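Local coordinates for alanine racemase 1 (Caldanaerobacter subterraneus subsp. tengcongensis MB4, PDB 4Y2W), which belongs to the alanine racemase family, pairing an N-terminal TIM-type barrel with a beta-rich C-terminal domain in a two-chain assembly that holds alanine in pockets, at residues G5-R10 and Y287-D292; Y44-S49 and E361-I366; C315-M320 and S367-R372. The protein carries 1 engineered substitution. All blocks are in the same frame, centred on the assembly; numbering follows the deposited sequence.

Overall arrangement
Contacts 1 and 3 nearly coincide, their centres about 3 Å apart, whereas the centre of contact 2 lies about 13 Å from that of contact 1 and 14 Å from that of contact 3. Along the chain, contact 1 closes before contact 3 opens, while contact 2 interleaves with both. Contacts 1 and 3 lie among the loops of the mixed beta sheet, whose strand 10-14 comes from the N-terminus and pairs with strand 372-376. Contact 2 sets helix 40-45 of the barrel against helix 359-365, whose chain runs directly into 367-372. Contacts 1 and 3 share one bound alanine, and together the three join N-terminal segment, barrel and C-terminal domain beside the second subunit.

Contact 1 (G5-R10 and Y287-D292). With ALA (alanine), chain D.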
ATOM      1  N   GLY A   5      -8.770   3.896 -21.327  1.00 41.42           N
ATOM      2  CA  GLY A   5      -8.637   5.036 -20.423  1.00 41.13           C
ATOM      3  C   GLY A   5      -7.982   4.728 -19.089  1.00 40.76           C
ATOM      4  O   GLY A   5      -7.314   5.584 -18.519  1.00 42.26           O
ATOM      5  N   VAL A   6      -8.169   3.508 -18.593  1.00 39.99           N
ATOM      6  CA  VAL A   6      -7.633   3.101 -17.294  1.00 39.25           C
ATOM      7  C   VAL A   6      -6.171   2.673 -17.425  1.00 38.68           C
ATOM      8  O   VAL A   6      -5.753   2.180 -18.472  1.00 39.02           O
ATOM      9  CB  VAL A   6      -8.464   1.946 -16.689  1.00 39.07           C
ATOM     10  CG1 VAL A   6      -7.903   1.507 -15.339  1.00 39.45           C
ATOM     11  CG2 VAL A   6      -9.919   2.368 -16.541  1.00 38.67           C
ATOM     12  N   ARG A   7      -5.401   2.869 -16.356  1.00 37.63           N
ATOM     13  CA  ARG A   7      -3.998   2.455 -16.318  1.00 36.65           C
ATOM     14  C   ARG A   7      -3.853   0.987 -16.724  1.00 37.20           C
ATOM     15  O   ARG A   7      -4.710   0.166 -16.383  1.00 38.29           O
ATOM     16  CB  ARG A   7      -3.422   2.657 -14.913  1.00 35.54           C
ATOM     17  CG  ARG A   7      -1.943   2.330 -14.785  1.00 34.78           C
ATOM     18  CD  ARG A   7      -1.517   2.278 -13.335  1.00 34.48           C
ATOM     19  NE  ARG A   7      -0.124   1.867 -13.196  1.00 34.70           N
ATOM     20  CZ  ARG A   7       0.466   1.547 -12.044  1.00 33.83           C
ATOM     21  NH1 ARG A   7      -0.212   1.579 -10.901  1.00 33.65           N
ATOM     22  NH2 ARG A   7       1.740   1.182 -12.037  1.00 33.53           N
ATOM     23  N   PRO A   8      -2.769   0.647 -17.449  1.00 37.21           N
ATOM     24  CA  PRO A   8      -2.564  -0.754 -17.819  1.00 37.60           C
ATOM     25  C   PRO A   8      -2.549  -1.689 -16.607  1.00 37.51           C
ATOM     26  O   PRO A   8      -3.310  -2.658 -16.573  1.00 37.69           O
ATOM     27  CB  PRO A   8      -1.204  -0.733 -18.525  1.00 37.66           C
ATOM     28  CG  PRO A   8      -1.078   0.648 -19.058  1.00 37.12           C
ATOM     29  CD  PRO A   8      -1.742   1.523 -18.041  1.00 37.28           C
ATOM     30  N   THR A   9      -1.699  -1.391 -15.625  1.00 37.30           N
ATOM     31  CA  THR A   9      -1.663  -2.147 -14.374  1.00 37.09           C
ATOM     32  C   THR A   9      -2.935  -1.848 -13.587  1.00 37.95           C
ATOM     33  O   THR A   9      -3.215  -0.690 -13.282  1.00 37.74           O
ATOM     34  CB  THR A   9      -0.418  -1.789 -13.540  1.00 36.47           C
ATOM     35  OG1 THR A   9       0.751  -2.284 -14.199  1.00 36.25           O
ATOM     36  CG2 THR A   9      -0.485  -2.392 -12.148  1.00 36.87           C
ATOM     37  N   ARG A  10      -3.704  -2.889 -13.265  1.00 38.58           N
ATOM     38  CA  ARG A  10      -5.029  -2.706 -12.667  1.00 38.87           C
ATOM     39  C   ARG A  10      -5.503  -3.900 -11.852  1.00 39.52           C
ATOM     40  O   ARG A  10      -4.985  -5.011 -11.982  1.00 39.85           O
ATOM     41  CB  ARG A  10      -6.060  -2.443 -13.767  1.00 39.11           C
ATOM     42  CG  ARG A  10      -6.307  -3.630 -14.691  1.00 39.10           C
ATOM     43  CD  ARG A  10      -7.180  -3.247 -15.872  1.00 39.72           C
ATOM     44  NE  ARG A  10      -6.522  -2.287 -16.758  1.00 40.13           N
ATOM     45  CZ  ARG A  10      -7.102  -1.703 -17.804  1.00 40.65           C
ATOM     46  NH1 ARG A  10      -8.363  -1.968 -18.123  1.00 40.01           N
ATOM     47  NH2 ARG A  10      -6.412  -0.843 -18.540  1.00 41.85           N
ATOM     48  N   TYR A 287       7.057  -2.626  -7.107  1.00 31.68           N
ATOM     49  CA  TYR A 287       6.764  -2.827  -5.682  1.00 31.92           C
ATOM     50  C   TYR A 287       5.930  -1.716  -5.048  1.00 32.57           C
ATOM     51  O   TYR A 287       5.271  -1.942  -4.030  1.00 33.36           O
ATOM     52  CB  TYR A 287       8.036  -3.101  -4.862  1.00 31.50           C
ATOM     53  CG  TYR A 287       9.160  -2.091  -4.980  1.00 30.84           C
ATOM     54  CD1 TYR A 287       9.083  -0.851  -4.352  1.00 30.63           C
ATOM     55  CD2 TYR A 287      10.323  -2.399  -5.681  1.00 30.45           C
ATOM     56  CE1 TYR A 287      10.123   0.063  -4.442  1.00 30.51           C
ATOM     57  CE2 TYR A 287      11.367  -1.494  -5.774  1.00 30.55           C
ATOM     58  CZ  TYR A 287      11.262  -0.266  -5.154  1.00 30.44           C
ATOM     59  OH  TYR A 287      12.296   0.630  -5.258  1.00 30.39           O
ATOM     60  N   ALA A 288       5.937  -0.532  -5.650  1.00 32.77           N
ATOM     61  CA  ALA A 288       5.089   0.555  -5.179  1.00 33.22           C
ATOM     62  C   ALA A 288       3.616   0.285  -5.482  1.00 33.73           C
ATOM     63  O   ALA A 288       2.738   0.933  -4.911  1.00 33.69           O
ATOM     64  CB  ALA A 288       5.520   1.870  -5.803  1.00 33.72           C
ATOM     65  N   ASP A 289       3.357  -0.662  -6.384  1.00 34.08           N
ATOM     66  CA  ASP A 289       1.995  -1.067  -6.729  1.00 34.08           C
ATOM     67  C   ASP A 289       1.486  -2.231  -5.886  1.00 34.76           C
ATOM     68  O   ASP A 289       0.294  -2.546  -5.924  1.00 35.19           O
ATOM     69  CB  ASP A 289       1.924  -1.444  -8.207  1.00 33.80           C
ATOM     70  CG  ASP A 289       2.225  -0.273  -9.117  1.00 33.92           C
ATOM     71  OD1 ASP A 289       1.710   0.830  -8.855  1.00 33.86           O
ATOM     72  OD2 ASP A 289       2.973  -0.445 -10.104  1.00 34.10           O
ATOM     73  N   GLY A 290       2.383  -2.860  -5.127  1.00 35.17           N
ATOM     74  CA  GLY A 290       2.042  -4.025  -4.308  1.00 35.29           C
ATOM     75  C   GLY A 290       2.651  -5.341  -4.766  1.00 35.18           C
ATOM     76  O   GLY A 290       2.254  -6.402  -4.286  1.00 35.84           O
ATOM     77  N   LEU A 291       3.603  -5.286  -5.695  1.00 34.80           N
ATOM     78  CA  LEU A 291       4.310  -6.487  -6.130  1.00 34.39           C
ATOM     79  C   LEU A 291       5.598  -6.616  -5.329  1.00 33.82           C
ATOM     80  O   LEU A 291       6.559  -5.900  -5.583  1.00 34.19           O
ATOM     81  CB  LEU A 291       4.614  -6.426  -7.628  1.00 33.93           C
ATOM     82  CG  LEU A 291       5.166  -7.725  -8.216  1.00 33.93           C
ATOM     83  CD1 LEU A 291       4.158  -8.851  -8.037  1.00 33.98           C
ATOM     84  CD2 LEU A 291       5.535  -7.553  -9.683  1.00 33.73           C
ATOM     85  N   ASP A 292       5.615  -7.534  -4.368  1.00 33.81           N
ATOM     86  CA  ASP A 292       6.716  -7.616  -3.411  1.00 33.83           C
ATOM     87  C   ASP A 292       8.055  -7.848  -4.100  1.00 34.13           C
ATOM     88  O   ASP A 292       8.194  -8.729  -4.944  1.00 34.38           O
ATOM     89  CB  ASP A 292       6.465  -8.718  -2.378  1.00 33.76           C
ATOM     90  CG  ASP A 292       7.394  -8.621  -1.188  1.00 33.73           C
ATOM     91  OD1 ASP A 292       8.620  -8.511  -1.381  1.00 33.93           O
ATOM     92  OD2 ASP A 292       6.898  -8.643  -0.048  1.00 35.03           O
TER
HETATM   93  N   ALA D 402      14.172   3.015 -10.009  1.00 49.37           N
HETATM   94  CA  ALA D 402      14.453   2.632  -8.597  1.00 49.46           C
HETATM   95  C   ALA D 402      13.763   1.309  -8.262  1.00 50.05           C
HETATM   96  O   ALA D 402      12.785   0.944  -8.913  1.00 50.24           O
HETATM   97  CB  ALA D 402      14.004   3.735  -7.645  1.00 49.76           C
HETATM   98  OXT ALA D 402      14.153   0.570  -7.351  1.00 48.87           O
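R7 and D289 meet in a buried salt bridge that ties the N-terminal loop ahead of strand 10-14 to the loop after strand 278-283, both loops adjoining strands of the mixed beta sheet. The end of the guanidinium gives one N-H to each carboxylate oxygen: R7 NH1 to D289 OD1 at 2.9 Å and R7 NH2 to D289 OD2 at 2.8 Å. The side chains approach from opposite directions, R7 fully extended with CG anti to its backbone N (chi1 -177°), which carries its guanidinium across to the aspartate. Their flat groups are nonetheless turned 59° apart. OD1 lies in the guanidinium plane, yet both nitrogens come at their oxygens from above the carboxylate plane.

T9 CB packs 3.6 Å above one face of the R7 guanidinium, toward its rim, and T9 OG1 turns to P284 O. The carboxylate has further partners, with D289 OD1 also paired to R369 NE and D289 OD2 to G286 N, which restricts its rotation. E69 of the second subunit packs on R7.

Behind R7, the side chain of R10 folds back along its own loop, NE donating to P8 O at 3.2 Å. At the start of 287-292, Y287 stands well away from the salt bridge and meets the ligand instead: its hydroxyl donates to alanine, Y287 OH to OXT 2.8 Å, with OXT at the ring edge.

Contact 2 (Y44-S49 and E361-I366); sequences YGHGAS and EVFSRI
F363 on helix 359-365 packs against Y44, G45 and H46, at helix 40-45 of the barrel. The tight part is aromatic. H46 sends an edge toward the face of F363, an edge-to-face pair with ring centroids 5.0 Å apart and planes at 61°. H46 CE1 does the touching, 3.9 Å above the F363 plane and over its centre. The imidazole is steadied from within its own segment, because H46 ND1 donates to Y44 O at 2.8 Å, coming from above that carbonyl's plane. The same Y44 O lies 3.4 Å from F363 CB, which joins bond and ring packing in one cluster. With chi1 at -80°, F363 holds CG beside its backbone N and lets the ring reach the histidine. G45, lacking a side chain, brings its CA within 3.9 Å of F363 O, and Y44 CB packs on F363 CB. F230 meets the rings of both Y44 and H46, and L248 of strand 248-260 touches H46 and F363.

The other flank is looser. S364, partly exposed, lies opposite G45 in the backbone register, but its side chain comes no nearer than 5.9 Å to 44-49. Its OG bonds back to E361 O (2.8 Å) on its own helix. R365 NH1 likewise turns to E361 OE2 (2.8 Å), and R365 NH2 pairs with D292 of the second subunit.

The YGHG sequence belongs to the alanine racemase signature that begins near K40, after the first strand of the barrel. Here it joins barrel to C-terminal domain beside the alanine pocket that includes Y44.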
ATOM      1  N   TYR A  44     -10.539  -5.306   1.827  1.00 40.65           N
ATOM      2  CA  TYR A  44      -9.339  -6.077   1.503  1.00 40.90           C
ATOM      3  C   TYR A  44      -8.839  -5.722   0.100  1.00 40.57           C
ATOM      4  O   TYR A  44      -8.688  -6.589  -0.758  1.00 41.26           O
ATOM      5  CB  TYR A  44      -9.605  -7.586   1.625  1.00 41.42           C
ATOM      6  CG  TYR A  44      -9.998  -8.037   3.017  1.00 41.94           C
ATOM      7  CD1 TYR A  44     -11.311  -7.936   3.455  1.00 42.12           C
ATOM      8  CD2 TYR A  44      -9.054  -8.563   3.895  1.00 42.86           C
ATOM      9  CE1 TYR A  44     -11.678  -8.343   4.725  1.00 42.21           C
ATOM     10  CE2 TYR A  44      -9.411  -8.977   5.170  1.00 42.95           C
ATOM     11  CZ  TYR A  44     -10.728  -8.863   5.580  1.00 43.02           C
ATOM     12  OH  TYR A  44     -11.097  -9.269   6.841  1.00 43.54           O
ATOM     13  N   GLY A  45      -8.623  -4.430  -0.133  1.00 40.74           N
ATOM     14  CA  GLY A  45      -8.072  -3.944  -1.395  1.00 41.06           C
ATOM     15  C   GLY A  45      -8.989  -3.969  -2.611  1.00 40.69           C
ATOM     16  O   GLY A  45      -8.538  -3.683  -3.720  1.00 41.27           O
ATOM     17  N   HIS A  46     -10.268  -4.293  -2.415  1.00 40.09           N
ATOM     18  CA  HIS A  46     -11.234  -4.359  -3.521  1.00 39.61           C
ATOM     19  C   HIS A  46     -11.989  -3.039  -3.733  1.00 39.25           C
ATOM     20  O   HIS A  46     -12.635  -2.857  -4.766  1.00 38.83           O
ATOM     21  CB  HIS A  46     -12.250  -5.485  -3.285  1.00 39.25           C
ATOM     22  CG  HIS A  46     -11.671  -6.864  -3.374  1.00 38.83           C
ATOM     23  ND1 HIS A  46     -10.750  -7.347  -2.470  1.00 38.43           N
ATOM     24  CD2 HIS A  46     -11.901  -7.872  -4.250  1.00 38.42           C
ATOM     25  CE1 HIS A  46     -10.428  -8.588  -2.792  1.00 38.10           C
ATOM     26  NE2 HIS A  46     -11.115  -8.932  -3.865  1.00 37.68           N
ATOM     27  N   GLY A  47     -11.912  -2.130  -2.759  1.00 39.81           N
ATOM     28  CA  GLY A  47     -12.677  -0.878  -2.784  1.00 39.56           C
ATOM     29  C   GLY A  47     -13.972  -1.019  -2.002  1.00 39.66           C
ATOM     30  O   GLY A  47     -14.893  -1.705  -2.438  1.00 39.54           O
ATOM     31  N   ALA A  48     -14.038  -0.369  -0.846  1.00 40.25           N
ATOM     32  CA  ALA A  48     -15.179  -0.498   0.059  1.00 41.21           C
ATOM     33  C   ALA A  48     -16.467   0.050  -0.543  1.00 42.42           C
ATOM     34  O   ALA A  48     -17.514  -0.583  -0.443  1.00 43.34           O
ATOM     35  CB  ALA A  48     -14.883   0.194   1.382  1.00 41.34           C
ATOM     36  N   SER A  49     -16.386   1.223  -1.167  1.00 43.96           N
ATOM     37  CA  SER A  49     -17.561   1.861  -1.764  1.00 44.80           C
ATOM     38  C   SER A  49     -18.390   0.878  -2.575  1.00 44.66           C
ATOM     39  O   SER A  49     -19.553   0.636  -2.261  1.00 45.52           O
ATOM     40  CB  SER A  49     -17.150   3.036  -2.654  1.00 45.04           C
ATOM     41  OG  SER A  49     -16.651   4.104  -1.869  1.00 46.48           O
ATOM     42  N   GLU A 361      -2.713 -10.041   3.769  1.00 36.03           N
ATOM     43  CA  GLU A 361      -1.633  -9.062   3.593  1.00 35.64           C
ATOM     44  C   GLU A 361      -1.311  -8.791   2.118  1.00 35.68           C
ATOM     45  O   GLU A 361      -0.945  -7.669   1.759  1.00 35.11           O
ATOM     46  CB  GLU A 361      -0.362  -9.487   4.329  1.00 35.49           C
ATOM     47  CG  GLU A 361       0.708  -8.398   4.359  1.00 35.58           C
ATOM     48  CD  GLU A 361       1.937  -8.777   5.166  1.00 36.00           C
ATOM     49  OE1 GLU A 361       2.385  -9.943   5.094  1.00 36.51           O
ATOM     50  OE2 GLU A 361       2.471  -7.895   5.865  1.00 36.21           O
ATOM     51  N   VAL A 362      -1.447  -9.813   1.273  1.00 35.15           N
ATOM     52  CA  VAL A 362      -1.200  -9.664  -0.159  1.00 34.72           C
ATOM     53  C   VAL A 362      -2.204  -8.684  -0.773  1.00 35.50           C
ATOM     54  O   VAL A 362      -1.815  -7.754  -1.481  1.00 35.17           O
ATOM     55  CB  VAL A 362      -1.267 -11.019  -0.894  1.00 33.96           C
ATOM     56  CG1 VAL A 362      -1.193 -10.824  -2.406  1.00 33.85           C
ATOM     57  CG2 VAL A 362      -0.148 -11.936  -0.418  1.00 33.85           C
ATOM     58  N   PHE A 363      -3.486  -8.895  -0.493  1.00 36.63           N
ATOM     59  CA  PHE A 363      -4.537  -7.991  -0.951  1.00 37.64           C
ATOM     60  C   PHE A 363      -4.319  -6.559  -0.458  1.00 38.55           C
ATOM     61  O   PHE A 363      -4.503  -5.602  -1.215  1.00 39.19           O
ATOM     62  CB  PHE A 363      -5.918  -8.475  -0.491  1.00 38.20           C
ATOM     63  CG  PHE A 363      -6.512  -9.577  -1.341  1.00 39.22           C
ATOM     64  CD1 PHE A 363      -6.499  -9.506  -2.735  1.00 39.46           C
ATOM     65  CD2 PHE A 363      -7.134 -10.669  -0.741  1.00 39.52           C
ATOM     66  CE1 PHE A 363      -7.064 -10.514  -3.506  1.00 39.20           C
ATOM     67  CE2 PHE A 363      -7.706 -11.673  -1.510  1.00 39.73           C
ATOM     68  CZ  PHE A 363      -7.671 -11.596  -2.892  1.00 39.41           C
ATOM     69  N   SER A 364      -3.918  -6.413   0.802  1.00 38.53           N
ATOM     70  CA  SER A 364      -3.700  -5.092   1.397  1.00 38.91           C
ATOM     71  C   SER A 364      -2.462  -4.373   0.845  1.00 39.15           C
ATOM     72  O   SER A 364      -2.305  -3.168   1.022  1.00 39.28           O
ATOM     73  CB  SER A 364      -3.593  -5.210   2.922  1.00 39.40           C
ATOM     74  OG  SER A 364      -2.364  -5.799   3.323  1.00 38.65           O
ATOM     75  N   ARG A 365      -1.589  -5.121   0.183  1.00 40.11           N
ATOM     76  CA  ARG A 365      -0.374  -4.575  -0.405  1.00 40.95           C
ATOM     77  C   ARG A 365      -0.662  -3.819  -1.709  1.00 39.89           C
ATOM     78  O   ARG A 365       0.143  -2.991  -2.135  1.00 39.73           O
ATOM     79  CB  ARG A 365       0.613  -5.713  -0.681  1.00 43.97           C
ATOM     80  CG  ARG A 365       2.004  -5.510  -0.106  1.00 47.07           C
ATOM     81  CD  ARG A 365       1.996  -5.506   1.416  1.00 48.16           C
ATOM     82  NE  ARG A 365       3.156  -6.198   1.969  1.00 51.48           N
ATOM     83  CZ  ARG A 365       3.449  -6.273   3.268  1.00 54.21           C
ATOM     84  NH1 ARG A 365       2.678  -5.678   4.185  1.00 53.90           N
ATOM     85  NH2 ARG A 365       4.529  -6.944   3.650  1.00 53.22           N
ATOM     86  N   ILE A 366      -1.804  -4.100  -2.335  1.00 38.56           N
ATOM     87  CA  ILE A 366      -2.155  -3.489  -3.620  1.00 37.96           C
ATOM     88  C   ILE A 366      -2.440  -1.998  -3.427  1.00 37.90           C
ATOM     89  O   ILE A 366      -3.468  -1.619  -2.869  1.00 38.69           O
ATOM     90  CB  ILE A 366      -3.367  -4.182  -4.272  1.00 37.08           C
ATOM     91  CG1 ILE A 366      -3.053  -5.655  -4.550  1.00 37.21           C
ATOM     92  CG2 ILE A 366      -3.740  -3.482  -5.572  1.00 37.26           C
ATOM     93  CD1 ILE A 366      -4.276  -6.503  -4.825  1.00 37.66           C
TER

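Contact 3 (C315-M320 and S367-R372); sequences CMDQCM and SRRVPR. With ALA (alanine), chain D.
D317 OD1 receives both terminal nitrogens of R369, NH1 at 2.8 Å and NH2 at 2.9 Å, in an end-on salt bridge converging on a single oxygen. OD1 lies in the plane of the guanidinium edge. NH2 uses the anti lone pair of OD1, whereas NH1 arrives from above the carboxylate plane (39° out of it). The side chains cross at about a right angle, and a bend at chi3 (63°) turns the end of R369 toward D317.

Each charge has a further partner in the second subunit: D317 OD2 pairs with its K40, and R369 NH1 with its E70. Just before D317, M316 N donates to the alanine O at 2.6 Å, while C315 CB lies 3.3 Å from that atom. The bridge thus spans two loops of the C-terminal domain beside an alanine pocket at the subunit interface.

R369 itself sits in a type I beta turn, S367 to V370, that includes an ST turn: S367 OG accepts R369 N at 3.2 Å. Farther out, R372 NH1 binds V370 O in the carbonyl plane and also S367 O at 3.0 Å, which V370 N reaches from the opposite face.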
ATOM      1  N   CYS A 315      11.546  -3.642  -9.859  1.00 35.87           N
ATOM      2  CA  CYS A 315      11.751  -2.209  -9.670  1.00 35.13           C
ATOM      3  C   CYS A 315      10.528  -1.619  -8.983  1.00 34.49           C
ATOM      4  O   CYS A 315       9.560  -2.326  -8.703  1.00 34.34           O
ATOM      5  CB  CYS A 315      11.994  -1.519 -11.018  1.00 35.40           C
ATOM      6  SG  CYS A 315      13.296  -2.268 -12.026  1.00 36.19           S
ATOM      7  N   MET A 316      10.573  -0.324  -8.712  1.00 33.95           N
ATOM      8  CA  MET A 316       9.489   0.355  -8.018  1.00 34.16           C
ATOM      9  C   MET A 316       8.202   0.379  -8.842  1.00 34.12           C
ATOM     10  O   MET A 316       7.106   0.240  -8.297  1.00 34.55           O
ATOM     11  CB  MET A 316       9.916   1.783  -7.690  1.00 34.63           C
ATOM     12  CG  MET A 316       8.973   2.542  -6.773  1.00 34.74           C
ATOM     13  SD  MET A 316       9.787   3.983  -6.056  1.00 34.92           S
ATOM     14  CE  MET A 316       8.375   4.846  -5.372  1.00 35.27           C
ATOM     15  N   ASP A 317       8.343   0.553 -10.152  1.00 33.41           N
ATOM     16  CA  ASP A 317       7.202   0.769 -11.041  1.00 32.56           C
ATOM     17  C   ASP A 317       7.102  -0.249 -12.185  1.00 32.70           C
ATOM     18  O   ASP A 317       6.165  -0.197 -12.983  1.00 31.54           O
ATOM     19  CB  ASP A 317       7.296   2.180 -11.634  1.00 31.64           C
ATOM     20  CG  ASP A 317       7.788   3.204 -10.629  1.00 31.34           C
ATOM     21  OD1 ASP A 317       7.088   3.442  -9.624  1.00 32.14           O
ATOM     22  OD2 ASP A 317       8.869   3.783 -10.842  1.00 30.59           O
ATOM     23  N   GLN A 318       8.060  -1.166 -12.276  1.00 33.61           N
ATOM     24  CA  GLN A 318       8.112  -2.090 -13.404  1.00 34.56           C
ATOM     25  C   GLN A 318       8.961  -3.309 -13.086  1.00 33.93           C
ATOM     26  O   GLN A 318       9.663  -3.337 -12.083  1.00 34.07           O
ATOM     27  CB  GLN A 318       8.646  -1.377 -14.649  1.00 35.25           C
ATOM     28  CG  GLN A 318      10.061  -0.843 -14.506  1.00 36.42           C
ATOM     29  CD  GLN A 318      10.223   0.564 -15.063  1.00 37.52           C
ATOM     30  OE1 GLN A 318      10.298   1.531 -14.306  1.00 37.38           O
ATOM     31  NE2 GLN A 318      10.274   0.684 -16.386  1.00 38.10           N
ATOM     32  N   CYS A 319       8.866  -4.323 -13.936  1.00 33.61           N
ATOM     33  CA  CYS A 319       9.747  -5.483 -13.850  1.00 33.46           C
ATOM     34  C   CYS A 319       9.810  -6.180 -15.198  1.00 33.06           C
ATOM     35  O   CYS A 319       8.988  -5.923 -16.079  1.00 32.71           O
ATOM     36  CB  CYS A 319       9.283  -6.455 -12.763  1.00 33.28           C
ATOM     37  SG  CYS A 319       7.688  -7.232 -13.093  1.00 35.19           S
ATOM     38  N   MET A 320      10.798  -7.055 -15.350  1.00 33.21           N
ATOM     39  CA  MET A 320      11.002  -7.796 -16.584  1.00 33.23           C
ATOM     40  C   MET A 320      10.599  -9.259 -16.437  1.00 33.29           C
ATOM     41  O   MET A 320      10.738  -9.851 -15.367  1.00 32.80           O
ATOM     42  CB  MET A 320      12.463  -7.708 -17.010  1.00 33.73           C
ATOM     43  CG  MET A 320      12.833  -6.387 -17.660  1.00 34.44           C
ATOM     44  SD  MET A 320      12.737  -4.983 -16.540  1.00 35.28           S
ATOM     45  CE  MET A 320      14.141  -5.306 -15.470  1.00 34.54           C
ATOM     46  N   SER A 367      -1.535  -1.162  -3.921  1.00 36.97           N
ATOM     47  CA  SER A 367      -1.448   0.228  -3.480  1.00 35.89           C
ATOM     48  C   SER A 367      -2.467   1.152  -4.124  1.00 36.04           C
ATOM     49  O   SER A 367      -3.207   0.772  -5.035  1.00 35.65           O
ATOM     50  CB  SER A 367      -0.043   0.784  -3.738  1.00 34.94           C
ATOM     51  OG  SER A 367       0.082   1.270  -5.063  1.00 33.52           O
ATOM     52  N   ARG A 368      -2.463   2.384  -3.619  1.00 36.20           N
ATOM     53  CA  ARG A 368      -3.289   3.481  -4.111  1.00 35.55           C
ATOM     54  C   ARG A 368      -3.157   3.689  -5.622  1.00 34.56           C
ATOM     55  O   ARG A 368      -4.129   4.052  -6.291  1.00 34.79           O
ATOM     56  CB  ARG A 368      -2.905   4.764  -3.354  1.00 35.94           C
ATOM     57  CG  ARG A 368      -3.623   6.032  -3.792  1.00 36.95           C
ATOM     58  CD  ARG A 368      -3.407   7.162  -2.795  1.00 36.88           C
ATOM     59  NE  ARG A 368      -3.718   8.471  -3.375  1.00 37.13           N
ATOM     60  CZ  ARG A 368      -2.897   9.177  -4.153  1.00 36.50           C
ATOM     61  NH1 ARG A 368      -1.689   8.720  -4.479  1.00 36.42           N
ATOM     62  NH2 ARG A 368      -3.291  10.354  -4.618  1.00 36.43           N
ATOM     63  N   ARG A 369      -1.963   3.446  -6.155  1.00 33.30           N
ATOM     64  CA  ARG A 369      -1.691   3.678  -7.577  1.00 32.80           C
ATOM     65  C   ARG A 369      -2.426   2.713  -8.513  1.00 32.78           C
ATOM     66  O   ARG A 369      -2.576   3.005  -9.699  1.00 32.51           O
ATOM     67  CB  ARG A 369      -0.184   3.613  -7.845  1.00 32.29           C
ATOM     68  CG  ARG A 369       0.258   4.411  -9.058  1.00 31.83           C
ATOM     69  CD  ARG A 369       1.755   4.671  -9.053  1.00 31.78           C
ATOM     70  NE  ARG A 369       2.543   3.443  -9.124  1.00 31.61           N
ATOM     71  CZ  ARG A 369       3.873   3.405  -9.153  1.00 31.79           C
ATOM     72  NH1 ARG A 369       4.586   4.527  -9.121  1.00 31.85           N
ATOM     73  NH2 ARG A 369       4.500   2.239  -9.215  1.00 31.91           N
ATOM     74  N   VAL A 370      -2.877   1.575  -7.984  1.00 32.95           N
ATOM     75  CA  VAL A 370      -3.590   0.577  -8.774  1.00 32.96           C
ATOM     76  C   VAL A 370      -5.084   0.909  -8.833  1.00 33.72           C
ATOM     77  O   VAL A 370      -5.784   0.796  -7.826  1.00 34.46           O
ATOM     78  CB  VAL A 370      -3.413  -0.831  -8.169  1.00 33.48           C
ATOM     79  CG1 VAL A 370      -4.146  -1.877  -9.004  1.00 33.49           C
ATOM     80  CG2 VAL A 370      -1.935  -1.177  -8.043  1.00 34.06           C
ATOM     81  N   PRO A 371      -5.591   1.315 -10.013  1.00 33.75           N
ATOM     82  CA  PRO A 371      -7.029   1.565 -10.085  1.00 33.51           C
ATOM     83  C   PRO A 371      -7.832   0.275  -9.973  1.00 33.75           C
ATOM     84  O   PRO A 371      -7.340  -0.791 -10.347  1.00 33.36           O
ATOM     85  CB  PRO A 371      -7.204   2.185 -11.469  1.00 33.00           C
ATOM     86  CG  PRO A 371      -6.092   1.614 -12.264  1.00 33.24           C
ATOM     87  CD  PRO A 371      -4.936   1.535 -11.313  1.00 33.27           C
ATOM     88  N   ARG A 372      -9.049   0.384  -9.448  1.00 34.54           N
ATOM     89  CA  ARG A 372      -9.964  -0.746  -9.345  1.00 35.48           C
ATOM     90  C   ARG A 372     -11.044  -0.625 -10.406  1.00 37.14           C
ATOM     91  O   ARG A 372     -11.745   0.383 -10.469  1.00 37.24           O
ATOM     92  CB  ARG A 372     -10.608  -0.802  -7.959  1.00 35.32           C
ATOM     93  CG  ARG A 372      -9.793  -1.539  -6.910  1.00 35.23           C
ATOM     94  CD  ARG A 372      -8.514  -0.806  -6.545  1.00 35.08           C
ATOM     95  NE  ARG A 372      -7.921  -1.362  -5.331  1.00 35.18           N
ATOM     96  CZ  ARG A 372      -6.786  -0.943  -4.779  1.00 34.94           C
ATOM     97  NH1 ARG A 372      -6.088   0.043  -5.323  1.00 34.74           N
ATOM     98  NH2 ARG A 372      -6.341  -1.517  -3.671  1.00 35.87           N
TER
HETATM   99  N   ALA D 402      14.172   3.015 -10.009  1.00 49.37           N
HETATM  100  CA  ALA D 402      14.453   2.632  -8.597  1.00 49.46           C
HETATM  101  C   ALA D 402      13.763   1.309  -8.262  1.00 50.05           C
HETATM  102  O   ALA D 402      12.785   0.944  -8.913  1.00 50.24           O
HETATM  103  CB  ALA D 402      14.004   3.735  -7.645  1.00 49.76           C
HETATM  104  OXT ALA D 402      14.153   0.570  -7.351  1.00 48.87           O